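Local coordinates for major capsid protein (PDB 5J7O) that probably builds the capsid shell of Faustovirus, a large double-stranded DNA virus, as a double jelly-roll subunit that assembles into trimers, at residues T475-D481 with M511-V517; T154-Q160 with N339-T345; F186-F191 with V297-F303. One frame throughout, in Å; residues are numbered along the deposited sequence.

Interaction 1: T475-D481 with M511-V517; sequences TNEPVYD and MQNQYIV
Val479 and Tyr515 pair by two backbone bonds at the middle of an antiparallel beta ladder that ends in a classic beta bulge. In this double jelly-roll capsid protein the ladder joins strand 473-490, at one edge of a mixed sheet, to strand 503-521. Tyr515 N gives to Val479 O at 2.8 Å, and Val479 N gives to Tyr515 O. Glu477 with Val517 repeats this pattern two residues along. At the other end Gln512 and Asn513 both face Asp481. Asp481 O takes a short bond from Gln512 N at 2.7 Å and a weak one from Asn513 N, while Asp481 N gives to Asn513 O.

The side chains sort onto two faces. On one, Val479 CG2 meets Val517 CG2 at 3.6 Å. Further along this face, the carboxylate of Asp481 comes to the edge of the Tyr515 ring, with OD2 3.3 Å from CE1. Its plane is turned 71° from the ring. On the other face Tyr480 and Gln514 run next to each other in the same direction. Gln514 is extended, with CG anti to the backbone N (chi1 177°). This carries its amide alongside the Tyr480 ring, the two planes 40° apart. Gln514 OE1 lies 3.3 Å from Pro478 CB. Met511 CE reaches the edge of the Tyr480 ring, close to its plane.

The next shell belongs largely to the trimer. The side-chain amide of Gln512 bonds to Gln512 of both other subunits. Glu477 turns its carboxylate to Ala270 and Asn240 of the third subunit. Tyr515 and Ile516 pair with a strand of the second subunit, so the sheet continues between subunits. A water bridges the side chains beside the bulge, giving to Asp481 OD2 at 2.9 Å and to Gln512 OE1 at 3.1 Å.

Interaction 2: T154-Q160 with N339-T345; sequences TQSYVNQ and NLFLQTT
Thr154 and Thr345 face each other as a hydrogen-bonded pair of two antiparallel strands. Ser156 with Gln343 and Val158 with Phe341 continue the backbone ladder. Thr154 O accepts twice from Thr345. The backbone N comes almost straight at the C=O. Thr345 OG1, 2.6 Å from Thr154 O, approaches from above the carbonyl plane. Thr345 OG1 sits between its own N and carbonyl carbon (chi1 50°), which turns it to this oxygen.

Two further side chains make polar bonds. Gln155 NE2 gives to Thr344 OG1 at 3.2 Å, with that oxygen in the amide plane. Past the strand end, Asn339 OD1 takes the N-H of Gln160 at 2.7 Å.

Apolar contacts lie on both faces. Tyr157 CE1 meets Leu342 CD1 at 3.6 Å, and Tyr157 CB meets Leu340 CD1. On the other face the side chains of Val158 and Phe341 are set nearly perpendicular. The edge of the Phe341 ring lies along the backbone of Asn159 and Gln160, with CE2 3.3 Å from Gln160 N. Ile241 of the second subunit packs on Phe341.

This is regular antiparallel pairing inside a larger mixed sheet, joining strands 149-158 and 341-351.

Interaction 3: F186-F191 with V297-F303; sequences FKRVKF and VPLLFWF
Phe191 meets three aromatic residues of 297-303 in the buried interior of a jelly-roll-type capsid fold. It lies on strand 186-193 of a four-stranded antiparallel sheet. The facing chain runs from strand 293-298 into the irregular segment that follows. No hydrogen bond crosses the contact.

Phe191 CB sits over one face of the Phe301 ring, in a CH-pi contact 4.1 Å from the centroid. CG is anti to the backbone N (chi1 178°), and this carries the Phe191 ring past Phe301 toward Trp302 and Phe303. Phe191 CD2 then reaches Phe303 CE2 at 3.7 Å. Phe191 CE2, further out, meets Trp302 CH2 at 4.0 Å, with Trp302 at the edge of the Phe191 ring. The edge of Phe303 points at the face of Phe191. The pair is T-shaped (edge-to-face), with centroids 5.2 Å apart and planes at 61°. Ile322 of the neighbouring strand and Ile93 and Ile315 of loops also pack on Phe191.

Val189, two residues back, points the same way. Val189 CG1 touches the Phe301 ring and Leu299 CD2. Tyr201 meets Phe301 edge-to-face and bonds through its hydroxyl to Leu300 N. This ties strand 196-202 to the loop. Phe186 lies before the corner at Lys187. Its side chain and that of Val297 run antiparallel alongside each other, and Phe186 CE2 lies 3.8 Å from Val297 CG1.

Overall arrangement
Interactions 1 and 2 belong to one mixed sheet. Strands 364-375 and 503-521 carry it from strand 341-351 to strand 473-490. Their centres are about 17 Å apart, their nearest atoms about 7 Å, and they do not touch. Both are partly buried backbone ladders, and both reach the other two subunits. Interaction 1 makes the stronger polar links there. Interaction 3 lies on the opposite side of the chain's centre, about 38 Å from interaction 1 and about 46 Å from interaction 2, centre to centre. It is a buried core contact between different sheets, made chiefly by aromatic and aliphatic side chains, with no hydrogen bond across it. In sequence it is nested within the loop closed by interaction 2.

Interaction 1: T475-D481 with M511-V517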
loop_
_atom_site.group_PDB
_atom_site.type_symbol
_atom_site.label_atom_id
_atom_site.label_comp_id
_atom_site.label_asym_id
_atom_site.label_seq_id
_atom_site.Cartn_x
_atom_site.Cartn_y
_atom_site.Cartn_z
ATOM N N THR B 475 -6.392 22.534 -1.661
ATOM C CA THR B 475 -7.779 22.873 -1.932
ATOM C C THR B 475 -8.620 21.602 -1.924
ATOM O O THR B 475 -8.102 20.489 -2.052
ATOM C CB THR B 475 -7.927 23.603 -3.273
ATOM O OG1 THR B 475 -7.102 22.973 -4.260
ATOM C CG2 THR B 475 -7.524 25.064 -3.130
ATOM N N ASN B 476 -9.927 21.779 -1.767
ATOM C CA ASN B 476 -10.849 20.667 -1.572
ATOM C C ASN B 476 -11.726 20.509 -2.806
ATOM O O ASN B 476 -12.486 21.419 -3.155
ATOM C CB ASN B 476 -11.698 20.888 -0.321
ATOM C CG ASN B 476 -10.853 21.125 0.915
ATOM O OD1 ASN B 476 -10.207 20.208 1.422
ATOM N ND2 ASN B 476 -10.851 22.359 1.405
ATOM N N GLU B 477 -11.623 19.351 -3.455
ATOM C CA GLU B 477 -12.376 19.066 -4.668
ATOM C C GLU B 477 -13.429 18.006 -4.389
ATOM O O GLU B 477 -13.078 16.861 -4.063
ATOM C CB GLU B 477 -11.441 18.604 -5.784
ATOM C CG GLU B 477 -12.160 18.113 -7.030
ATOM C CD GLU B 477 -12.782 19.238 -7.837
ATOM O OE1 GLU B 477 -12.633 20.417 -7.452
ATOM O OE2 GLU B 477 -13.418 18.939 -8.867
ATOM N N PRO B 478 -14.715 18.330 -4.504
ATOM C CA PRO B 478 -15.752 17.325 -4.244
ATOM C C PRO B 478 -15.825 16.285 -5.353
ATOM O O PRO B 478 -15.635 16.591 -6.534
ATOM C CB PRO B 478 -17.043 18.153 -4.174
ATOM C CG PRO B 478 -16.596 19.574 -3.986
ATOM C CD PRO B 478 -15.283 19.674 -4.694
ATOM N N VAL B 479 -16.100 15.047 -4.955
ATOM C CA VAL B 479 -16.425 13.959 -5.872
ATOM C C VAL B 479 -17.769 13.395 -5.434
ATOM O O VAL B 479 -17.928 12.991 -4.276
ATOM C CB VAL B 479 -15.345 12.866 -5.883
ATOM C CG1 VAL B 479 -15.793 11.690 -6.738
ATOM C CG2 VAL B 479 -14.029 13.426 -6.396
ATOM N N TYR B 480 -18.732 13.375 -6.350
ATOM C CA TYR B 480 -20.114 13.040 -6.031
ATOM C C TYR B 480 -20.459 11.643 -6.529
ATOM O O TYR B 480 -20.257 11.330 -7.707
ATOM C CB TYR B 480 -21.080 14.053 -6.647
ATOM C CG TYR B 480 -21.024 15.433 -6.033
ATOM C CD1 TYR B 480 -21.640 15.699 -4.818
ATOM C CD2 TYR B 480 -20.372 16.475 -6.680
ATOM C CE1 TYR B 480 -21.598 16.961 -4.257
ATOM C CE2 TYR B 480 -20.326 17.741 -6.127
ATOM C CZ TYR B 480 -20.940 17.978 -4.916
ATOM O OH TYR B 480 -20.896 19.236 -4.361
ATOM N N ASP B 481 -20.980 10.812 -5.629
ATOM C CA ASP B 481 -21.676 9.590 -6.010
ATOM C C ASP B 481 -23.156 9.922 -6.154
ATOM O O ASP B 481 -23.808 10.302 -5.175
ATOM C CB ASP B 481 -21.467 8.485 -4.974
ATOM C CG ASP B 481 -20.034 7.992 -4.924
ATOM O OD1 ASP B 481 -19.272 8.265 -5.877
ATOM O OD2 ASP B 481 -19.672 7.321 -3.935
ATOM N N MET B 511 -27.825 12.645 -4.070
ATOM C CA MET B 511 -26.450 12.419 -3.646
ATOM C C MET B 511 -26.378 11.182 -2.760
ATOM O O MET B 511 -26.973 11.146 -1.679
ATOM C CB MET B 511 -25.917 13.639 -2.897
ATOM C CG MET B 511 -24.520 13.435 -2.329
ATOM S SD MET B 511 -24.137 14.520 -0.939
ATOM C CE MET B 511 -24.064 16.110 -1.752
ATOM N N GLN B 512 -25.658 10.162 -3.228
ATOM C CA GLN B 512 -25.491 8.955 -2.429
ATOM C C GLN B 512 -24.335 9.098 -1.447
ATOM O O GLN B 512 -24.436 8.658 -0.297
ATOM C CB GLN B 512 -25.271 7.750 -3.342
ATOM C CG GLN B 512 -25.310 6.409 -2.626
ATOM C CD GLN B 512 -25.001 5.246 -3.548
ATOM O OE1 GLN B 512 -24.122 5.333 -4.405
ATOM N NE2 GLN B 512 -25.727 4.148 -3.377
ATOM N N ASN B 513 -23.243 9.725 -1.879
ATOM C CA ASN B 513 -22.105 10.005 -1.016
ATOM C C ASN B 513 -21.248 11.062 -1.696
ATOM O O ASN B 513 -21.401 11.341 -2.887
ATOM C CB ASN B 513 -21.293 8.738 -0.725
ATOM C CG ASN B 513 -20.424 8.874 0.510
ATOM O OD1 ASN B 513 -20.280 9.965 1.067
ATOM N ND2 ASN B 513 -19.834 7.766 0.944
ATOM N N GLN B 514 -20.339 11.647 -0.919
ATOM C CA GLN B 514 -19.440 12.675 -1.425
ATOM C C GLN B 514 -18.067 12.501 -0.796
ATOM O O GLN B 514 -17.956 12.359 0.424
ATOM C CB GLN B 514 -19.979 14.079 -1.129
ATOM C CG GLN B 514 -19.051 15.204 -1.567
ATOM C CD GLN B 514 -19.613 16.581 -1.267
ATOM O OE1 GLN B 514 -18.950 17.596 -1.482
ATOM N NE2 GLN B 514 -20.844 16.622 -0.768
ATOM N N TYR B 515 -17.030 12.512 -1.631
ATOM C CA TYR B 515 -15.647 12.457 -1.183
ATOM C C TYR B 515 -14.998 13.826 -1.339
ATOM O O TYR B 515 -15.384 14.620 -2.202
ATOM C CB TYR B 515 -14.835 11.427 -1.979
ATOM C CG TYR B 515 -15.349 10.004 -1.929
ATOM C CD1 TYR B 515 -16.304 9.557 -2.833
ATOM C CD2 TYR B 515 -14.856 9.097 -0.997
ATOM C CE1 TYR B 515 -16.768 8.254 -2.799
ATOM C CE2 TYR B 515 -15.314 7.792 -0.956
ATOM C CZ TYR B 515 -16.270 7.376 -1.859
ATOM O OH TYR B 515 -16.728 6.079 -1.822
ATOM N N ILE B 516 -14.002 14.096 -0.498
ATOM C CA ILE B 516 -13.175 15.293 -0.603
ATOM C C ILE B 516 -11.777 14.859 -1.024
ATOM O O ILE B 516 -11.122 14.083 -0.318
ATOM C CB ILE B 516 -13.130 16.080 0.716
ATOM C CG1 ILE B 516 -14.459 16.794 0.966
ATOM C CG2 ILE B 516 -11.988 17.087 0.692
ATOM C CD1 ILE B 516 -14.726 17.935 0.007
ATOM N N VAL B 517 -11.326 15.355 -2.169
ATOM C CA VAL B 517 -9.990 15.069 -2.683
ATOM C C VAL B 517 -9.071 16.211 -2.261
ATOM O O VAL B 517 -9.308 17.360 -2.665
ATOM C CB VAL B 517 -9.990 14.906 -4.209
ATOM C CG1 VAL B 517 -8.570 14.713 -4.719
ATOM C CG2 VAL B 517 -10.865 13.734 -4.616
HETATM O O HOH W 1 -21.737 5.875 -2.488
#

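Interaction 2: T154-Q160 with N339-T345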
loop_
_atom_site.group_PDB
_atom_site.type_symbol
_atom_site.label_atom_id
_atom_site.label_comp_id
_atom_site.label_asym_id
_atom_site.label_seq_id
_atom_site.Cartn_x
_atom_site.Cartn_y
_atom_site.Cartn_z
ATOM N N THR B 154 -36.234 23.871 -2.111
ATOM C CA THR B 154 -36.534 23.553 -0.721
ATOM C C THR B 154 -35.252 23.144 -0.013
ATOM O O THR B 154 -34.486 22.326 -0.530
ATOM C CB THR B 154 -37.573 22.430 -0.610
ATOM O OG1 THR B 154 -38.699 22.731 -1.442
ATOM C CG2 THR B 154 -38.042 22.281 0.833
ATOM N N GLN B 155 -35.023 23.718 1.165
ATOM C CA GLN B 155 -33.890 23.364 2.006
ATOM C C GLN B 155 -34.379 23.086 3.420
ATOM O O GLN B 155 -35.247 23.797 3.937
ATOM C CB GLN B 155 -32.828 24.471 2.020
ATOM C CG GLN B 155 -32.062 24.606 0.713
ATOM C CD GLN B 155 -30.983 25.669 0.775
ATOM O OE1 GLN B 155 -31.273 26.861 0.874
ATOM N NE2 GLN B 155 -29.726 25.241 0.722
ATOM N N SER B 156 -33.824 22.048 4.037
ATOM C CA SER B 156 -34.212 21.654 5.382
ATOM C C SER B 156 -33.037 20.945 6.045
ATOM O O SER B 156 -31.968 20.779 5.450
ATOM C CB SER B 156 -35.460 20.764 5.358
ATOM O OG SER B 156 -35.239 19.594 4.591
ATOM N N TYR B 157 -33.244 20.532 7.291
ATOM C CA TYR B 157 -32.247 19.796 8.054
ATOM C C TYR B 157 -32.778 18.410 8.385
ATOM O O TYR B 157 -33.937 18.257 8.783
ATOM C CB TYR B 157 -31.871 20.532 9.343
ATOM C CG TYR B 157 -31.209 21.868 9.111
ATOM C CD1 TYR B 157 -29.951 21.950 8.528
ATOM C CD2 TYR B 157 -31.837 23.049 9.482
ATOM C CE1 TYR B 157 -29.340 23.170 8.315
ATOM C CE2 TYR B 157 -31.235 24.274 9.276
ATOM C CZ TYR B 157 -29.987 24.328 8.691
ATOM O OH TYR B 157 -29.383 25.547 8.482
ATOM N N VAL B 158 -31.923 17.402 8.215
ATOM C CA VAL B 158 -32.271 16.015 8.491
ATOM C C VAL B 158 -31.117 15.356 9.232
ATOM O O VAL B 158 -29.983 15.837 9.220
ATOM C CB VAL B 158 -32.593 15.223 7.203
ATOM C CG1 VAL B 158 -33.889 15.714 6.577
ATOM C CG2 VAL B 158 -31.443 15.333 6.212
ATOM N N ASN B 159 -31.424 14.243 9.893
ATOM C CA ASN B 159 -30.392 13.367 10.425
ATOM C C ASN B 159 -30.065 12.317 9.364
ATOM O O ASN B 159 -30.544 12.389 8.229
ATOM C CB ASN B 159 -30.835 12.757 11.755
ATOM C CG ASN B 159 -32.209 12.119 11.682
ATOM O OD1 ASN B 159 -32.783 11.965 10.604
ATOM N ND2 ASN B 159 -32.742 11.736 12.838
ATOM N N GLN B 160 -29.238 11.326 9.714
ATOM C CA GLN B 160 -28.843 10.329 8.723
ATOM C C GLN B 160 -30.046 9.544 8.216
ATOM O O GLN B 160 -30.142 9.247 7.019
ATOM C CB GLN B 160 -27.796 9.376 9.300
ATOM C CG GLN B 160 -27.283 8.381 8.266
ATOM C CD GLN B 160 -26.345 7.345 8.846
ATOM O OE1 GLN B 160 -26.588 6.803 9.925
ATOM N NE2 GLN B 160 -25.263 7.063 8.129
ATOM N N ASN B 339 -24.693 14.352 13.453
ATOM C CA ASN B 339 -25.845 13.756 12.775
ATOM C C ASN B 339 -26.872 14.833 12.416
ATOM O O ASN B 339 -28.033 14.803 12.825
ATOM C CB ASN B 339 -26.462 12.665 13.644
ATOM C CG ASN B 339 -27.453 11.806 12.883
ATOM O OD1 ASN B 339 -27.375 11.683 11.662
ATOM N ND2 ASN B 339 -28.395 11.208 13.604
ATOM N N LEU B 340 -26.410 15.805 11.632
ATOM C CA LEU B 340 -27.252 16.906 11.175
ATOM C C LEU B 340 -26.811 17.279 9.769
ATOM O O LEU B 340 -25.646 17.627 9.559
ATOM C CB LEU B 340 -27.144 18.109 12.116
ATOM C CG LEU B 340 -28.040 19.314 11.820
ATOM C CD1 LEU B 340 -29.501 18.984 12.092
ATOM C CD2 LEU B 340 -27.595 20.520 12.632
ATOM N N PHE B 341 -27.735 17.206 8.814
ATOM C CA PHE B 341 -27.418 17.406 7.409
ATOM C C PHE B 341 -28.374 18.414 6.794
ATOM O O PHE B 341 -29.575 18.398 7.079
ATOM C CB PHE B 341 -27.493 16.086 6.632
ATOM C CG PHE B 341 -26.705 14.971 7.255
ATOM C CD1 PHE B 341 -25.374 14.778 6.928
ATOM C CD2 PHE B 341 -27.296 14.115 8.171
ATOM C CE1 PHE B 341 -24.647 13.753 7.502
ATOM C CE2 PHE B 341 -26.574 13.090 8.749
ATOM C CZ PHE B 341 -25.247 12.908 8.414
ATOM N N LEU B 342 -27.836 19.288 5.947
ATOM C CA LEU B 342 -28.640 20.239 5.193
ATOM C C LEU B 342 -29.094 19.583 3.895
ATOM O O LEU B 342 -28.263 19.232 3.049
ATOM C CB LEU B 342 -27.851 21.514 4.899
ATOM C CG LEU B 342 -28.553 22.530 3.993
ATOM C CD1 LEU B 342 -29.666 23.251 4.738
ATOM C CD2 LEU B 342 -27.560 23.521 3.408
ATOM N N GLN B 343 -30.403 19.418 3.740
ATOM C CA GLN B 343 -30.974 18.833 2.534
ATOM C C GLN B 343 -31.291 19.944 1.542
ATOM O O GLN B 343 -32.093 20.835 1.839
ATOM C CB GLN B 343 -32.231 18.029 2.867
ATOM C CG GLN B 343 -32.959 17.481 1.652
ATOM C CD GLN B 343 -34.152 16.627 2.027
ATOM O OE1 GLN B 343 -34.434 16.419 3.206
ATOM N NE2 GLN B 343 -34.858 16.122 1.023
ATOM N N THR B 344 -30.660 19.895 0.372
ATOM C CA THR B 344 -30.889 20.862 -0.698
ATOM C C THR B 344 -31.635 20.154 -1.823
ATOM O O THR B 344 -31.081 19.263 -2.475
ATOM C CB THR B 344 -29.572 21.451 -1.200
ATOM O OG1 THR B 344 -28.992 22.271 -0.178
ATOM C CG2 THR B 344 -29.803 22.290 -2.450
ATOM N N THR B 345 -32.884 20.551 -2.050
ATOM C CA THR B 345 -33.741 19.918 -3.044
ATOM C C THR B 345 -34.235 20.949 -4.046
ATOM O O THR B 345 -34.742 22.009 -3.660
ATOM C CB THR B 345 -34.935 19.223 -2.385
ATOM O OG1 THR B 345 -35.573 20.124 -1.474
ATOM C CG2 THR B 345 -34.480 17.994 -1.634
HETATM O O HOH W 2 -35.338 20.069 1.845
#

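Interaction 3: F186-F191 with V297-F303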
loop_
_atom_site.group_PDB
_atom_site.type_symbol
_atom_site.label_atom_id
_atom_site.label_comp_id
_atom_site.label_asym_id
_atom_site.label_seq_id
_atom_site.Cartn_x
_atom_site.Cartn_y
_atom_site.Cartn_z
ATOM N N PHE B 186 3.365 17.664 20.853
ATOM C CA PHE B 186 4.641 18.109 21.409
ATOM C C PHE B 186 5.126 19.301 20.594
ATOM O O PHE B 186 5.735 19.137 19.533
ATOM C CB PHE B 186 5.660 16.974 21.407
ATOM C CG PHE B 186 5.344 15.867 22.377
ATOM C CD1 PHE B 186 4.245 15.945 23.218
ATOM C CD2 PHE B 186 6.158 14.749 22.454
ATOM C CE1 PHE B 186 3.960 14.929 24.110
ATOM C CE2 PHE B 186 5.878 13.730 23.344
ATOM C CZ PHE B 186 4.779 13.821 24.174
ATOM N N LYS B 187 4.839 20.509 21.087
ATOM C CA LYS B 187 5.378 21.712 20.461
ATOM C C LYS B 187 6.898 21.672 20.433
ATOM O O LYS B 187 7.519 21.839 19.378
ATOM C CB LYS B 187 4.899 22.957 21.207
ATOM C CG LYS B 187 3.451 23.328 20.969
ATOM C CD LYS B 187 3.114 24.618 21.698
ATOM C CE LYS B 187 4.114 25.714 21.358
ATOM N NZ LYS B 187 3.913 26.936 22.184
ATOM N N ARG B 188 7.517 21.463 21.594
ATOM C CA ARG B 188 8.961 21.353 21.708
ATOM C C ARG B 188 9.303 20.168 22.600
ATOM O O ARG B 188 8.563 19.834 23.529
ATOM C CB ARG B 188 9.589 22.638 22.277
ATOM C CG ARG B 188 8.980 23.927 21.736
ATOM C CD ARG B 188 9.888 25.124 21.967
ATOM N NE ARG B 188 10.954 25.198 20.970
ATOM C CZ ARG B 188 10.842 25.830 19.805
ATOM N NH1 ARG B 188 9.710 26.443 19.486
ATOM N NH2 ARG B 188 11.862 25.848 18.958
ATOM N N VAL B 189 10.429 19.526 22.296
ATOM C CA VAL B 189 10.941 18.397 23.064
ATOM C C VAL B 189 12.417 18.659 23.326
ATOM O O VAL B 189 13.194 18.826 22.380
ATOM C CB VAL B 189 10.749 17.059 22.331
ATOM C CG1 VAL B 189 11.309 15.915 23.159
ATOM C CG2 VAL B 189 9.277 16.823 22.021
ATOM N N LYS B 190 12.805 18.690 24.599
ATOM C CA LYS B 190 14.139 19.115 24.999
ATOM C C LYS B 190 14.865 18.014 25.759
ATOM O O LYS B 190 14.284 17.356 26.629
ATOM C CB LYS B 190 14.073 20.374 25.873
ATOM C CG LYS B 190 13.783 21.657 25.113
ATOM C CD LYS B 190 13.440 22.790 26.069
ATOM C CE LYS B 190 14.483 22.928 27.168
ATOM N NZ LYS B 190 14.093 23.955 28.173
ATOM N N PHE B 191 16.140 17.824 25.424
ATOM C CA PHE B 191 17.072 17.022 26.211
ATOM C C PHE B 191 18.045 17.995 26.865
ATOM O O PHE B 191 18.917 18.556 26.193
ATOM C CB PHE B 191 17.804 16.002 25.341
ATOM C CG PHE B 191 18.810 15.174 26.095
ATOM C CD1 PHE B 191 18.584 14.813 27.414
ATOM C CD2 PHE B 191 19.988 14.770 25.488
ATOM C CE1 PHE B 191 19.510 14.057 28.109
ATOM C CE2 PHE B 191 20.918 14.016 26.180
ATOM C CZ PHE B 191 20.678 13.659 27.491
ATOM N N VAL B 297 4.430 8.244 22.089
ATOM C CA VAL B 297 5.156 9.116 21.173
ATOM C C VAL B 297 6.654 8.916 21.383
ATOM O O VAL B 297 7.172 9.235 22.463
ATOM C CB VAL B 297 4.766 10.588 21.369
ATOM C CG1 VAL B 297 5.487 11.467 20.359
ATOM C CG2 VAL B 297 3.260 10.756 21.244
ATOM N N PRO B 298 7.376 8.400 20.393
ATOM C CA PRO B 298 8.823 8.233 20.552
ATOM C C PRO B 298 9.540 9.571 20.515
ATOM O O PRO B 298 9.136 10.502 19.812
ATOM C CB PRO B 298 9.219 7.362 19.352
ATOM C CG PRO B 298 7.919 6.822 18.799
ATOM C CD PRO B 298 6.898 7.863 19.110
ATOM N N LEU B 299 10.622 9.660 21.284
ATOM C CA LEU B 299 11.454 10.858 21.318
ATOM C C LEU B 299 12.585 10.681 20.311
ATOM O O LEU B 299 13.451 9.817 20.481
ATOM C CB LEU B 299 11.983 11.110 22.727
ATOM C CG LEU B 299 10.899 11.264 23.799
ATOM C CD1 LEU B 299 11.489 11.784 25.099
ATOM C CD2 LEU B 299 9.769 12.166 23.317
ATOM N N LEU B 300 12.575 11.505 19.264
ATOM C CA LEU B 300 13.394 11.275 18.074
ATOM C C LEU B 300 14.789 11.890 18.225
ATOM O O LEU B 300 15.232 12.704 17.417
ATOM C CB LEU B 300 12.681 11.831 16.846
ATOM C CG LEU B 300 11.185 11.531 16.735
ATOM C CD1 LEU B 300 10.495 12.572 15.867
ATOM C CD2 LEU B 300 10.952 10.134 16.181
ATOM N N PHE B 301 15.490 11.471 19.275
ATOM C CA PHE B 301 16.867 11.892 19.478
ATOM C C PHE B 301 17.835 10.864 18.889
ATOM O O PHE B 301 17.456 9.749 18.526
ATOM C CB PHE B 301 17.156 12.107 20.963
ATOM C CG PHE B 301 16.441 13.290 21.558
ATOM C CD1 PHE B 301 16.729 14.577 21.134
ATOM C CD2 PHE B 301 15.500 13.114 22.559
ATOM C CE1 PHE B 301 16.079 15.665 21.685
ATOM C CE2 PHE B 301 14.848 14.200 23.115
ATOM C CZ PHE B 301 15.137 15.476 22.677
ATOM N N TRP B 302 19.107 11.262 18.797
ATOM C CA TRP B 302 20.100 10.410 18.145
ATOM C C TRP B 302 20.379 9.156 18.965
ATOM O O TRP B 302 20.637 8.088 18.400
ATOM C CB TRP B 302 21.393 11.196 17.902
ATOM C CG TRP B 302 22.286 11.231 19.100
ATOM C CD1 TRP B 302 23.304 10.372 19.387
ATOM C CD2 TRP B 302 22.219 12.153 20.194
ATOM N NE1 TRP B 302 23.881 10.702 20.588
ATOM C CE2 TRP B 302 23.232 11.793 21.104
ATOM C CE3 TRP B 302 21.403 13.249 20.491
ATOM C CZ2 TRP B 302 23.452 12.490 22.287
ATOM C CZ3 TRP B 302 21.623 13.939 21.666
ATOM C CH2 TRP B 302 22.639 13.556 22.550
ATOM N N PHE B 303 20.292 9.250 20.295
ATOM C CA PHE B 303 20.725 8.156 21.157
ATOM C C PHE B 303 19.675 7.057 21.213
ATOM O O PHE B 303 19.674 6.234 22.132
ATOM C CB PHE B 303 21.054 8.665 22.566
ATOM C CG PHE B 303 19.962 9.476 23.196
ATOM C CD1 PHE B 303 18.888 8.863 23.826
ATOM C CD2 PHE B 303 20.021 10.857 23.179
ATOM C CE1 PHE B 303 17.890 9.618 24.418
ATOM C CE2 PHE B 303 19.030 11.618 23.774
ATOM C CZ PHE B 303 17.960 10.996 24.391
#